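PDB 5JOZ: Non-reducing end alpha-L-arabinofuranosidase BoGH43B from Bacteroides ovatus, which removes terminal non-reducing alpha-L-arabinofuranosyl residues from the branches of xyloglucan, turning S units into X units. Local coordinates for residues A[16-26]-A[238-246]; A[249-257]-A[267-277]. One frame throughout, in Å; residues are numbered along the deposited sequence.

Contact 1 (A[16-26]-A[238-246]); sequences DPSICRVGDDF and HADLVQLKD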
loop_
_atom_site.group_PDB
_atom_site.type_symbol
_atom_site.label_atom_id
_atom_site.label_comp_id
_atom_site.label_asym_id
_atom_site.label_seq_id
_atom_site.Cartn_x
_atom_site.Cartn_y
_atom_site.Cartn_z
ATOM N N ASP A 16 -6.538 0.463 3.140
ATOM C CA ASP A 16 -6.989 1.465 4.123
ATOM C C ASP A 16 -7.154 2.850 3.490
ATOM O O ASP A 16 -6.605 3.836 4.001
ATOM C CB ASP A 16 -6.013 1.529 5.310
ATOM C CG ASP A 16 -5.862 0.202 6.026
ATOM O OD1 ASP A 16 -6.890 -0.402 6.381
ATOM O OD2 ASP A 16 -4.712 -0.223 6.277
ATOM N N PRO A 17 -7.895 2.926 2.364
ATOM C CA PRO A 17 -7.950 4.179 1.629
ATOM C C PRO A 17 -8.635 5.272 2.427
ATOM O O PRO A 17 -9.693 5.007 3.018
ATOM C CB PRO A 17 -8.775 3.821 0.383
ATOM C CG PRO A 17 -9.642 2.697 0.814
ATOM C CD PRO A 17 -8.779 1.911 1.761
ATOM N N SER A 18 -8.044 6.471 2.452
ATOM C CA SER A 18 -8.720 7.654 2.992
ATOM C C SER A 18 -8.727 8.778 1.963
ATOM O O SER A 18 -7.698 9.069 1.359
ATOM C CB SER A 18 -8.063 8.116 4.278
ATOM O OG SER A 18 -8.734 9.238 4.795
ATOM N N ILE A 19 -9.883 9.421 1.794
ATOM C CA ILE A 19 -10.104 10.396 0.710
ATOM C C ILE A 19 -10.528 11.765 1.231
ATOM O O ILE A 19 -11.142 11.859 2.277
ATOM C CB ILE A 19 -11.194 9.892 -0.271
ATOM C CG1 ILE A 19 -11.183 10.699 -1.571
ATOM C CG2 ILE A 19 -12.592 9.919 0.354
ATOM C CD1 ILE A 19 -11.777 9.938 -2.735
ATOM N N CYS A 20 -10.205 12.819 0.483
ATOM C CA CYS A 20 -10.823 14.127 0.691
ATOM C C CYS A 20 -10.936 14.868 -0.620
ATOM O O CYS A 20 -10.110 14.695 -1.519
ATOM C CB CYS A 20 -10.061 14.971 1.725
ATOM S SG CYS A 20 -8.521 15.699 1.135
ATOM N N ARG A 21 -11.977 15.688 -0.716
ATOM C CA ARG A 21 -12.226 16.532 -1.870
ATOM C C ARG A 21 -11.942 17.972 -1.480
ATOM O O ARG A 21 -12.443 18.463 -0.471
ATOM C CB ARG A 21 -13.674 16.403 -2.328
ATOM C CG ARG A 21 -13.965 17.122 -3.632
ATOM C CD ARG A 21 -15.436 17.024 -3.999
ATOM N NE ARG A 21 -16.281 17.703 -3.026
ATOM C CZ ARG A 21 -16.408 19.023 -2.911
ATOM N NH1 ARG A 21 -17.211 19.522 -1.973
ATOM N NH2 ARG A 21 -15.737 19.858 -3.706
ATOM N N VAL A 22 -11.127 18.628 -2.298
ATOM C CA VAL A 22 -10.795 20.035 -2.148
ATOM C C VAL A 22 -11.162 20.704 -3.478
ATOM O O VAL A 22 -10.384 20.651 -4.429
ATOM C CB VAL A 22 -9.291 20.198 -1.849
ATOM C CG1 VAL A 22 -8.934 21.675 -1.693
ATOM C CG2 VAL A 22 -8.896 19.388 -0.614
ATOM N N GLY A 23 -12.358 21.291 -3.560
ATOM C CA GLY A 23 -12.830 21.898 -4.805
ATOM C C GLY A 23 -13.033 20.819 -5.858
ATOM O O GLY A 23 -13.707 19.835 -5.590
ATOM N N ASP A 24 -12.433 20.989 -7.040
ATOM C CA ASP A 24 -12.490 19.974 -8.111
ATOM C C ASP A 24 -11.478 18.821 -7.953
ATOM O O ASP A 24 -11.510 17.861 -8.735
ATOM C CB ASP A 24 -12.303 20.626 -9.495
ATOM C CG ASP A 24 -13.430 21.596 -9.850
ATOM O OD1 ASP A 24 -14.615 21.237 -9.684
ATOM O OD2 ASP A 24 -13.127 22.721 -10.307
ATOM N N ASP A 25 -10.603 18.892 -6.951
ATOM C CA ASP A 25 -9.540 17.902 -6.780
ATOM C C ASP A 25 -9.822 16.907 -5.658
ATOM O O ASP A 25 -10.344 17.282 -4.603
ATOM C CB ASP A 25 -8.228 18.633 -6.552
ATOM C CG ASP A 25 -7.841 19.461 -7.752
ATOM O OD1 ASP A 25 -7.546 18.849 -8.808
ATOM O OD2 ASP A 25 -7.875 20.705 -7.660
ATOM N N PHE A 26 -9.499 15.637 -5.922
ATOM C CA PHE A 26 -9.609 14.551 -4.948
ATOM C C PHE A 26 -8.231 14.023 -4.628
ATOM O O PHE A 26 -7.416 13.864 -5.513
ATOM C CB PHE A 26 -10.467 13.405 -5.478
ATOM C CG PHE A 26 -11.886 13.792 -5.744
ATOM C CD1 PHE A 26 -12.244 14.357 -6.958
ATOM C CD2 PHE A 26 -12.870 13.603 -4.779
ATOM C CE1 PHE A 26 -13.553 14.727 -7.213
ATOM C CE2 PHE A 26 -14.179 13.966 -5.029
ATOM C CZ PHE A 26 -14.520 14.531 -6.250
ATOM N N HIS A 238 -13.451 -1.085 5.558
ATOM C CA HIS A 238 -12.604 0.086 5.827
ATOM C C HIS A 238 -12.830 1.216 4.812
ATOM O O HIS A 238 -11.909 1.660 4.113
ATOM C CB HIS A 238 -11.116 -0.290 5.912
ATOM C CG HIS A 238 -10.309 0.646 6.764
ATOM N ND1 HIS A 238 -9.629 0.231 7.889
ATOM C CD2 HIS A 238 -10.103 1.982 6.675
ATOM C CE1 HIS A 238 -9.022 1.266 8.443
ATOM N NE2 HIS A 238 -9.301 2.342 7.730
ATOM N N ALA A 239 -14.074 1.666 4.745
ATOM C CA ALA A 239 -14.483 2.722 3.840
ATOM C C ALA A 239 -14.263 4.139 4.402
ATOM O O ALA A 239 -14.096 4.321 5.605
ATOM C CB ALA A 239 -15.944 2.542 3.468
ATOM N N ASP A 240 -14.251 5.111 3.484
ATOM C CA ASP A 240 -14.255 6.532 3.784
ATOM C C ASP A 240 -15.188 7.223 2.782
ATOM O O ASP A 240 -15.145 6.923 1.597
ATOM C CB ASP A 240 -12.830 7.111 3.692
ATOM C CG ASP A 240 -12.694 8.487 4.377
ATOM O OD1 ASP A 240 -13.668 8.992 4.980
ATOM O OD2 ASP A 240 -11.595 9.083 4.309
ATOM N N LEU A 241 -16.037 8.125 3.263
ATOM C CA LEU A 241 -17.030 8.790 2.408
ATOM C C LEU A 241 -16.471 10.072 1.791
ATOM O O LEU A 241 -15.544 10.660 2.310
ATOM C CB LEU A 241 -18.308 9.101 3.200
ATOM C CG LEU A 241 -19.075 7.934 3.835
ATOM C CD1 LEU A 241 -20.373 8.430 4.445
ATOM C CD2 LEU A 241 -19.391 6.809 2.861
ATOM N N VAL A 242 -17.033 10.480 0.662
ATOM C CA VAL A 242 -16.738 11.782 0.043
ATOM C C VAL A 242 -17.991 12.282 -0.656
ATOM O O VAL A 242 -18.709 11.496 -1.281
ATOM C CB VAL A 242 -15.582 11.700 -0.989
ATOM C CG1 VAL A 242 -15.840 10.638 -2.062
ATOM C CG2 VAL A 242 -15.326 13.052 -1.635
ATOM N N GLN A 243 -18.255 13.576 -0.561
ATOM C CA GLN A 243 -19.419 14.159 -1.213
ATOM C C GLN A 243 -18.964 15.057 -2.362
ATOM O O GLN A 243 -18.015 15.824 -2.216
ATOM C CB GLN A 243 -20.268 14.955 -0.214
ATOM C CG GLN A 243 -21.638 15.319 -0.773
ATOM C CD GLN A 243 -22.458 16.265 0.110
ATOM O OE1 GLN A 243 -21.918 17.077 0.849
ATOM N NE2 GLN A 243 -23.782 16.169 0.003
ATOM N N LEU A 244 -19.671 14.968 -3.486
ATOM C CA LEU A 244 -19.404 15.794 -4.668
ATOM C C LEU A 244 -20.196 17.102 -4.628
ATOM O O LEU A 244 -21.151 17.239 -3.870
ATOM C CB LEU A 244 -19.789 15.032 -5.936
ATOM C CG LEU A 244 -19.272 13.610 -6.077
ATOM C CD1 LEU A 244 -19.708 12.990 -7.398
ATOM C CD2 LEU A 244 -17.770 13.603 -5.972
ATOM N N LYS A 245 -19.816 18.031 -5.495
ATOM C CA LYS A 245 -20.509 19.318 -5.659
ATOM C C LYS A 245 -21.979 19.205 -6.088
ATOM O O LYS A 245 -22.768 20.080 -5.767
ATOM C CB LYS A 245 -19.771 20.198 -6.660
ATOM C CG LYS A 245 -18.396 20.633 -6.186
ATOM C CD LYS A 245 -17.715 21.518 -7.219
ATOM C CE LYS A 245 -16.635 22.378 -6.579
ATOM N NZ LYS A 245 -16.124 23.407 -7.525
ATOM N N ASP A 246 -22.341 18.136 -6.798
ATOM C CA ASP A 246 -23.753 17.854 -7.102
ATOM C C ASP A 246 -24.522 17.241 -5.920
ATOM O O ASP A 246 -25.664 16.829 -6.086
ATOM C CB ASP A 246 -23.891 16.956 -8.356
ATOM C CG ASP A 246 -23.725 15.455 -8.061
ATOM O OD1 ASP A 246 -23.008 15.089 -7.105
ATOM O OD2 ASP A 246 -24.320 14.635 -8.797
HETATM O O HOH W 1 -7.739 4.572 6.338
#

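Contact 2 (A[249-257]-A[267-277]); sequences WWAVCLGIR and GRETFLAPVTW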
loop_
_atom_site.group_PDB
_atom_site.type_symbol
_atom_site.label_atom_id
_atom_site.label_comp_id
_atom_site.label_asym_id
_atom_site.label_seq_id
_atom_site.Cartn_x
_atom_site.Cartn_y
_atom_site.Cartn_z
ATOM N N TRP A 249 -22.977 11.096 -3.139
ATOM C CA TRP A 249 -22.003 10.489 -2.235
ATOM C C TRP A 249 -21.363 9.228 -2.847
ATOM O O TRP A 249 -22.043 8.392 -3.480
ATOM C CB TRP A 249 -22.677 10.144 -0.906
ATOM C CG TRP A 249 -23.030 11.339 -0.067
ATOM C CD1 TRP A 249 -24.128 12.152 -0.205
ATOM C CD2 TRP A 249 -22.298 11.842 1.056
ATOM N NE1 TRP A 249 -24.116 13.127 0.766
ATOM C CE2 TRP A 249 -23.007 12.957 1.554
ATOM C CE3 TRP A 249 -21.107 11.464 1.685
ATOM C CZ2 TRP A 249 -22.552 13.709 2.642
ATOM C CZ3 TRP A 249 -20.659 12.209 2.766
ATOM C CH2 TRP A 249 -21.379 13.324 3.229
ATOM N N TRP A 250 -20.048 9.139 -2.654
ATOM C CA TRP A 250 -19.236 7.997 -3.018
ATOM C C TRP A 250 -18.432 7.539 -1.808
ATOM O O TRP A 250 -18.148 8.330 -0.885
ATOM C CB TRP A 250 -18.329 8.353 -4.199
ATOM C CG TRP A 250 -19.132 8.518 -5.447
ATOM C CD1 TRP A 250 -19.820 9.632 -5.846
ATOM C CD2 TRP A 250 -19.392 7.516 -6.424
ATOM N NE1 TRP A 250 -20.470 9.386 -7.037
ATOM C CE2 TRP A 250 -20.221 8.094 -7.412
ATOM C CE3 TRP A 250 -18.983 6.190 -6.580
ATOM C CZ2 TRP A 250 -20.663 7.384 -8.521
ATOM C CZ3 TRP A 250 -19.410 5.490 -7.690
ATOM C CH2 TRP A 250 -20.243 6.084 -8.645
ATOM N N ALA A 251 -18.116 6.247 -1.798
ATOM C CA ALA A 251 -17.281 5.632 -0.787
ATOM C C ALA A 251 -16.062 5.023 -1.456
ATOM O O ALA A 251 -16.172 4.418 -2.522
ATOM C CB ALA A 251 -18.057 4.557 -0.049
ATOM N N VAL A 252 -14.898 5.195 -0.842
ATOM C CA VAL A 252 -13.762 4.337 -1.158
ATOM C C VAL A 252 -13.627 3.355 -0.006
ATOM O O VAL A 252 -14.023 3.657 1.113
ATOM C CB VAL A 252 -12.456 5.106 -1.434
ATOM C CG1 VAL A 252 -12.627 5.964 -2.677
ATOM C CG2 VAL A 252 -12.020 5.941 -0.216
ATOM N N CYS A 253 -13.120 2.169 -0.313
ATOM C CA CYS A 253 -12.904 1.112 0.674
ATOM C C CYS A 253 -11.861 0.145 0.128
ATOM O O CYS A 253 -11.485 0.227 -1.055
ATOM C CB CYS A 253 -14.195 0.349 0.933
ATOM S SG CYS A 253 -14.652 -0.739 -0.441
ATOM N N LEU A 254 -11.414 -0.767 0.988
ATOM C CA LEU A 254 -10.449 -1.779 0.611
ATOM C C LEU A 254 -11.153 -3.087 0.338
ATOM O O LEU A 254 -12.273 -3.298 0.773
ATOM C CB LEU A 254 -9.384 -1.982 1.702
ATOM C CG LEU A 254 -9.709 -2.632 3.059
ATOM C CD1 LEU A 254 -10.042 -4.121 2.990
ATOM C CD2 LEU A 254 -8.552 -2.393 4.014
ATOM N N GLY A 255 -10.466 -3.967 -0.373
ATOM C CA GLY A 255 -10.934 -5.328 -0.608
ATOM C C GLY A 255 -9.823 -6.180 -1.186
ATOM O O GLY A 255 -8.703 -5.695 -1.425
ATOM N N ILE A 256 -10.137 -7.446 -1.439
ATOM C CA ILE A 256 -9.189 -8.361 -2.082
ATOM C C ILE A 256 -9.820 -8.971 -3.323
ATOM O O ILE A 256 -11.047 -9.019 -3.423
ATOM C CB ILE A 256 -8.692 -9.452 -1.112
ATOM C CG1 ILE A 256 -9.865 -10.263 -0.543
ATOM C CG2 ILE A 256 -7.883 -8.810 0.016
ATOM C CD1 ILE A 256 -9.450 -11.506 0.217
ATOM N N ARG A 257 -8.968 -9.395 -4.262
ATOM C CA ARG A 257 -9.374 -10.114 -5.478
ATOM C C ARG A 257 -8.757 -11.491 -5.383
ATOM O O ARG A 257 -7.606 -11.653 -5.773
ATOM C CB ARG A 257 -8.825 -9.441 -6.731
ATOM C CG ARG A 257 -9.499 -8.137 -7.136
ATOM C CD ARG A 257 -8.484 -7.209 -7.798
ATOM N NE ARG A 257 -8.478 -7.226 -9.246
ATOM C CZ ARG A 257 -7.508 -6.736 -10.019
ATOM N NH1 ARG A 257 -6.412 -6.179 -9.516
ATOM N NH2 ARG A 257 -7.638 -6.819 -11.338
ATOM N N GLY A 267 -2.374 -8.063 -2.545
ATOM C CA GLY A 267 -2.623 -7.237 -1.367
ATOM C C GLY A 267 -4.041 -6.691 -1.365
ATOM O O GLY A 267 -4.849 -7.008 -2.246
ATOM N N ARG A 268 -4.359 -5.885 -0.364
ATOM C CA ARG A 268 -5.660 -5.253 -0.323
ATOM C C ARG A 268 -5.593 -3.998 -1.231
ATOM O O ARG A 268 -4.669 -3.188 -1.152
ATOM C CB ARG A 268 -6.086 -4.963 1.121
ATOM C CG ARG A 268 -6.228 -6.230 1.984
ATOM C CD ARG A 268 -6.284 -5.922 3.479
ATOM N NE ARG A 268 -5.029 -5.318 3.974
ATOM C CZ ARG A 268 -4.913 -4.511 5.035
ATOM N NH1 ARG A 268 -5.964 -4.171 5.783
ATOM N NH2 ARG A 268 -3.720 -4.027 5.355
ATOM N N GLU A 269 -6.559 -3.904 -2.133
ATOM C CA GLU A 269 -6.629 -2.863 -3.147
ATOM C C GLU A 269 -7.778 -1.900 -2.812
ATOM O O GLU A 269 -8.555 -2.160 -1.896
ATOM C CB GLU A 269 -6.819 -3.538 -4.510
ATOM C CG GLU A 269 -5.629 -4.424 -4.851
ATOM C CD GLU A 269 -5.828 -5.308 -6.067
ATOM O OE1 GLU A 269 -6.573 -6.304 -5.960
ATOM O OE2 GLU A 269 -5.194 -5.034 -7.115
ATOM N N THR A 270 -7.881 -0.809 -3.571
ATOM C CA THR A 270 -8.835 0.256 -3.313
ATOM C C THR A 270 -9.975 0.235 -4.320
ATOM O O THR A 270 -9.752 0.176 -5.515
ATOM C CB THR A 270 -8.138 1.624 -3.342
ATOM O OG1 THR A 270 -7.211 1.701 -2.258
ATOM C CG2 THR A 270 -9.139 2.770 -3.200
ATOM N N PHE A 271 -11.194 0.346 -3.803
ATOM C CA PHE A 271 -12.424 0.223 -4.563
ATOM C C PHE A 271 -13.253 1.498 -4.415
ATOM O O PHE A 271 -13.025 2.307 -3.506
ATOM C CB PHE A 271 -13.228 -0.981 -4.059
ATOM C CG PHE A 271 -12.559 -2.309 -4.308
ATOM C CD1 PHE A 271 -11.513 -2.740 -3.505
ATOM C CD2 PHE A 271 -12.972 -3.124 -5.358
ATOM C CE1 PHE A 271 -10.887 -3.956 -3.739
ATOM C CE2 PHE A 271 -12.356 -4.338 -5.602
ATOM C CZ PHE A 271 -11.311 -4.762 -4.788
ATOM N N LEU A 272 -14.223 1.651 -5.312
ATOM C CA LEU A 272 -15.108 2.819 -5.364
ATOM C C LEU A 272 -16.544 2.337 -5.489
ATOM O O LEU A 272 -16.834 1.489 -6.341
ATOM C CB LEU A 272 -14.753 3.682 -6.577
ATOM C CG LEU A 272 -15.514 4.998 -6.785
ATOM C CD1 LEU A 272 -15.293 5.943 -5.603
ATOM C CD2 LEU A 272 -15.040 5.650 -8.070
ATOM N N ALA A 273 -17.440 2.857 -4.650
ATOM C CA ALA A 273 -18.858 2.510 -4.751
ATOM C C ALA A 273 -19.774 3.706 -4.460
ATOM O O ALA A 273 -19.467 4.513 -3.588
ATOM C CB ALA A 273 -19.177 1.348 -3.821
ATOM N N PRO A 274 -20.904 3.815 -5.189
ATOM C CA PRO A 274 -21.863 4.867 -4.919
ATOM C C PRO A 274 -22.650 4.559 -3.648
ATOM O O PRO A 274 -22.999 3.408 -3.401
ATOM C CB PRO A 274 -22.776 4.825 -6.145
ATOM C CG PRO A 274 -22.776 3.387 -6.551
ATOM C CD PRO A 274 -21.428 2.844 -6.174
ATOM N N VAL A 275 -22.891 5.598 -2.853
ATOM C CA VAL A 275 -23.602 5.502 -1.584
ATOM C C VAL A 275 -24.929 6.233 -1.738
ATOM O O VAL A 275 -24.965 7.374 -2.177
ATOM C CB VAL A 275 -22.775 6.151 -0.451
ATOM C CG1 VAL A 275 -23.551 6.178 0.866
ATOM C CG2 VAL A 275 -21.460 5.413 -0.284
ATOM N N THR A 276 -26.012 5.573 -1.361
ATOM C CA THR A 276 -27.356 6.144 -1.445
ATOM C C THR A 276 -27.944 6.299 -0.052
ATOM O O THR A 276 -27.853 5.390 0.741
ATOM C CB THR A 276 -28.245 5.209 -2.254
ATOM O OG1 THR A 276 -27.552 4.868 -3.459
ATOM C CG2 THR A 276 -29.592 5.873 -2.579
ATOM N N TRP A 277 -28.537 7.452 0.230
ATOM C CA TRP A 277 -29.205 7.707 1.511
ATOM C C TRP A 277 -30.686 7.424 1.390
ATOM O O TRP A 277 -31.324 7.898 0.456
ATOM C CB TRP A 277 -29.000 9.158 1.928
ATOM C CG TRP A 277 -27.566 9.455 2.166
ATOM C CD1 TRP A 277 -26.646 9.802 1.241
ATOM C CD2 TRP A 277 -26.876 9.391 3.416
ATOM N NE1 TRP A 277 -25.430 9.987 1.834
ATOM C CE2 TRP A 277 -25.535 9.734 3.166
ATOM C CE3 TRP A 277 -27.262 9.089 4.723
ATOM C CZ2 TRP A 277 -24.573 9.790 4.172
ATOM C CZ3 TRP A 277 -26.307 9.139 5.728
ATOM C CH2 TRP A 277 -24.972 9.484 5.446
HETATM O O HOH W 2 -25.559 9.910 -3.178
HETATM O O HOH W 3 -6.147 -8.455 -4.240
#

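Contact 1 (A[16-26]-A[238-246])
Ser18 and Asp240 join two neighbouring blades of the five-bladed beta-propeller of family GH43, where strands 18-22 and 238-243 run parallel; no backbone-to-backbone bond joins them, and each direct hydrogen bond uses at least one side chain. Ser18 OG meets Asp240 OD2 at 2.9 Å, nearly along the C-O axis. From the opposite face of the carboxylate, above its plane, Ile19 N bonds the same Asp240 OD2 at 3.1 Å. Farther along, Ile19 CG2 rests on Val242 CB, and Val242 CG2 lies 3.7 Å from CE2 at the edge of the Phe26 ring. Arg21, its chain bent at chi3 (64°), turns NE onto Gln243 O at 2.7 Å while NH2 holds Gly23 O of its own hairpin turn. With an alanine here both donors are gone, and the turn is likely to shift against the next blade. At the inner end, Asp16, the inferred proton acceptor, lays CB over the face of the His238 imidazole; its OD1 sits over the same ring, 3.2 Å from His238 ND1, at an angle too poor for a hydrogen bond. Around this layer, Arg81 forms a salt bridge with Asp240 OD2, Tyr181 bonds OD1, and Ser31 bonds Asp16 OD2. A water accepts a weak bond from His238 NE2 and donates to Asp16 O, 2.7 Å away.

Contact 2 (A[249-257]-A[267-277])
Gly267 O and Glu269 OE1 share a water with Arg257 N at the start of the pairing. Arg268 follows, its CG 3.6 Å from Ile256 CG2 and its guanidinium end near Leu254 CD2; NH2 bonds Phe476 O in the C-terminal part of the chain. Glu269 OE2 receives Arg257 NH1 at 2.9 Å on its syn side, a salt bridge lying close to the guanidinium plane, and Gly12 N also bonds this oxygen. Phe271, with CG beside its own backbone N (chi1 -66°), brings CE1 to 3.4 Å from Gly255 CA, a fit that the lack of a CB on Gly255 allows. Here the segments are the two middle strands of a four-stranded antiparallel propeller blade; Phe271 and Cys253 form a hydrogen-bonded pair, with Phe271 N 2.8 Å from Cys253 O. Leu272 sets CG 3.7 Å from Trp250 CE3, and the next hydrogen-bonded pair is Ala273 with Ala251. Pro274 lies over the Trp250 indole, its CB 3.8 Å from the six-membered ring centroid in a CH-pi contact. Val275 presses CG2 to 3.5 Å from Ala251 CB. Last, Trp277 drives its NE1 edge onto the face of Trp249 in a T-shaped pair, planes 68° apart.

How the contacts relate
Contact 1 joins two blades, whereas contact 2 lies within one, so the pair illustrates cohesion between and within the blades of a propeller. The blades that start with strands 18-22 and 234-243 are the first and last of the five along the chain; with its segments 212 residues apart, contact 1 lies where the ring of blades closes. Contact 2 follows in the chain, inside the last blade, with centres about 11 Å apart. Strands 234-243 and 249-256 are sheet neighbours, linked by probable hydrogen bonds from Asp240 N to Val252 O and from Val242 N to Trp250 O. Leu254 touches both Asp16 and His238, so strand 249-256 also borders the inferred catalytic centre.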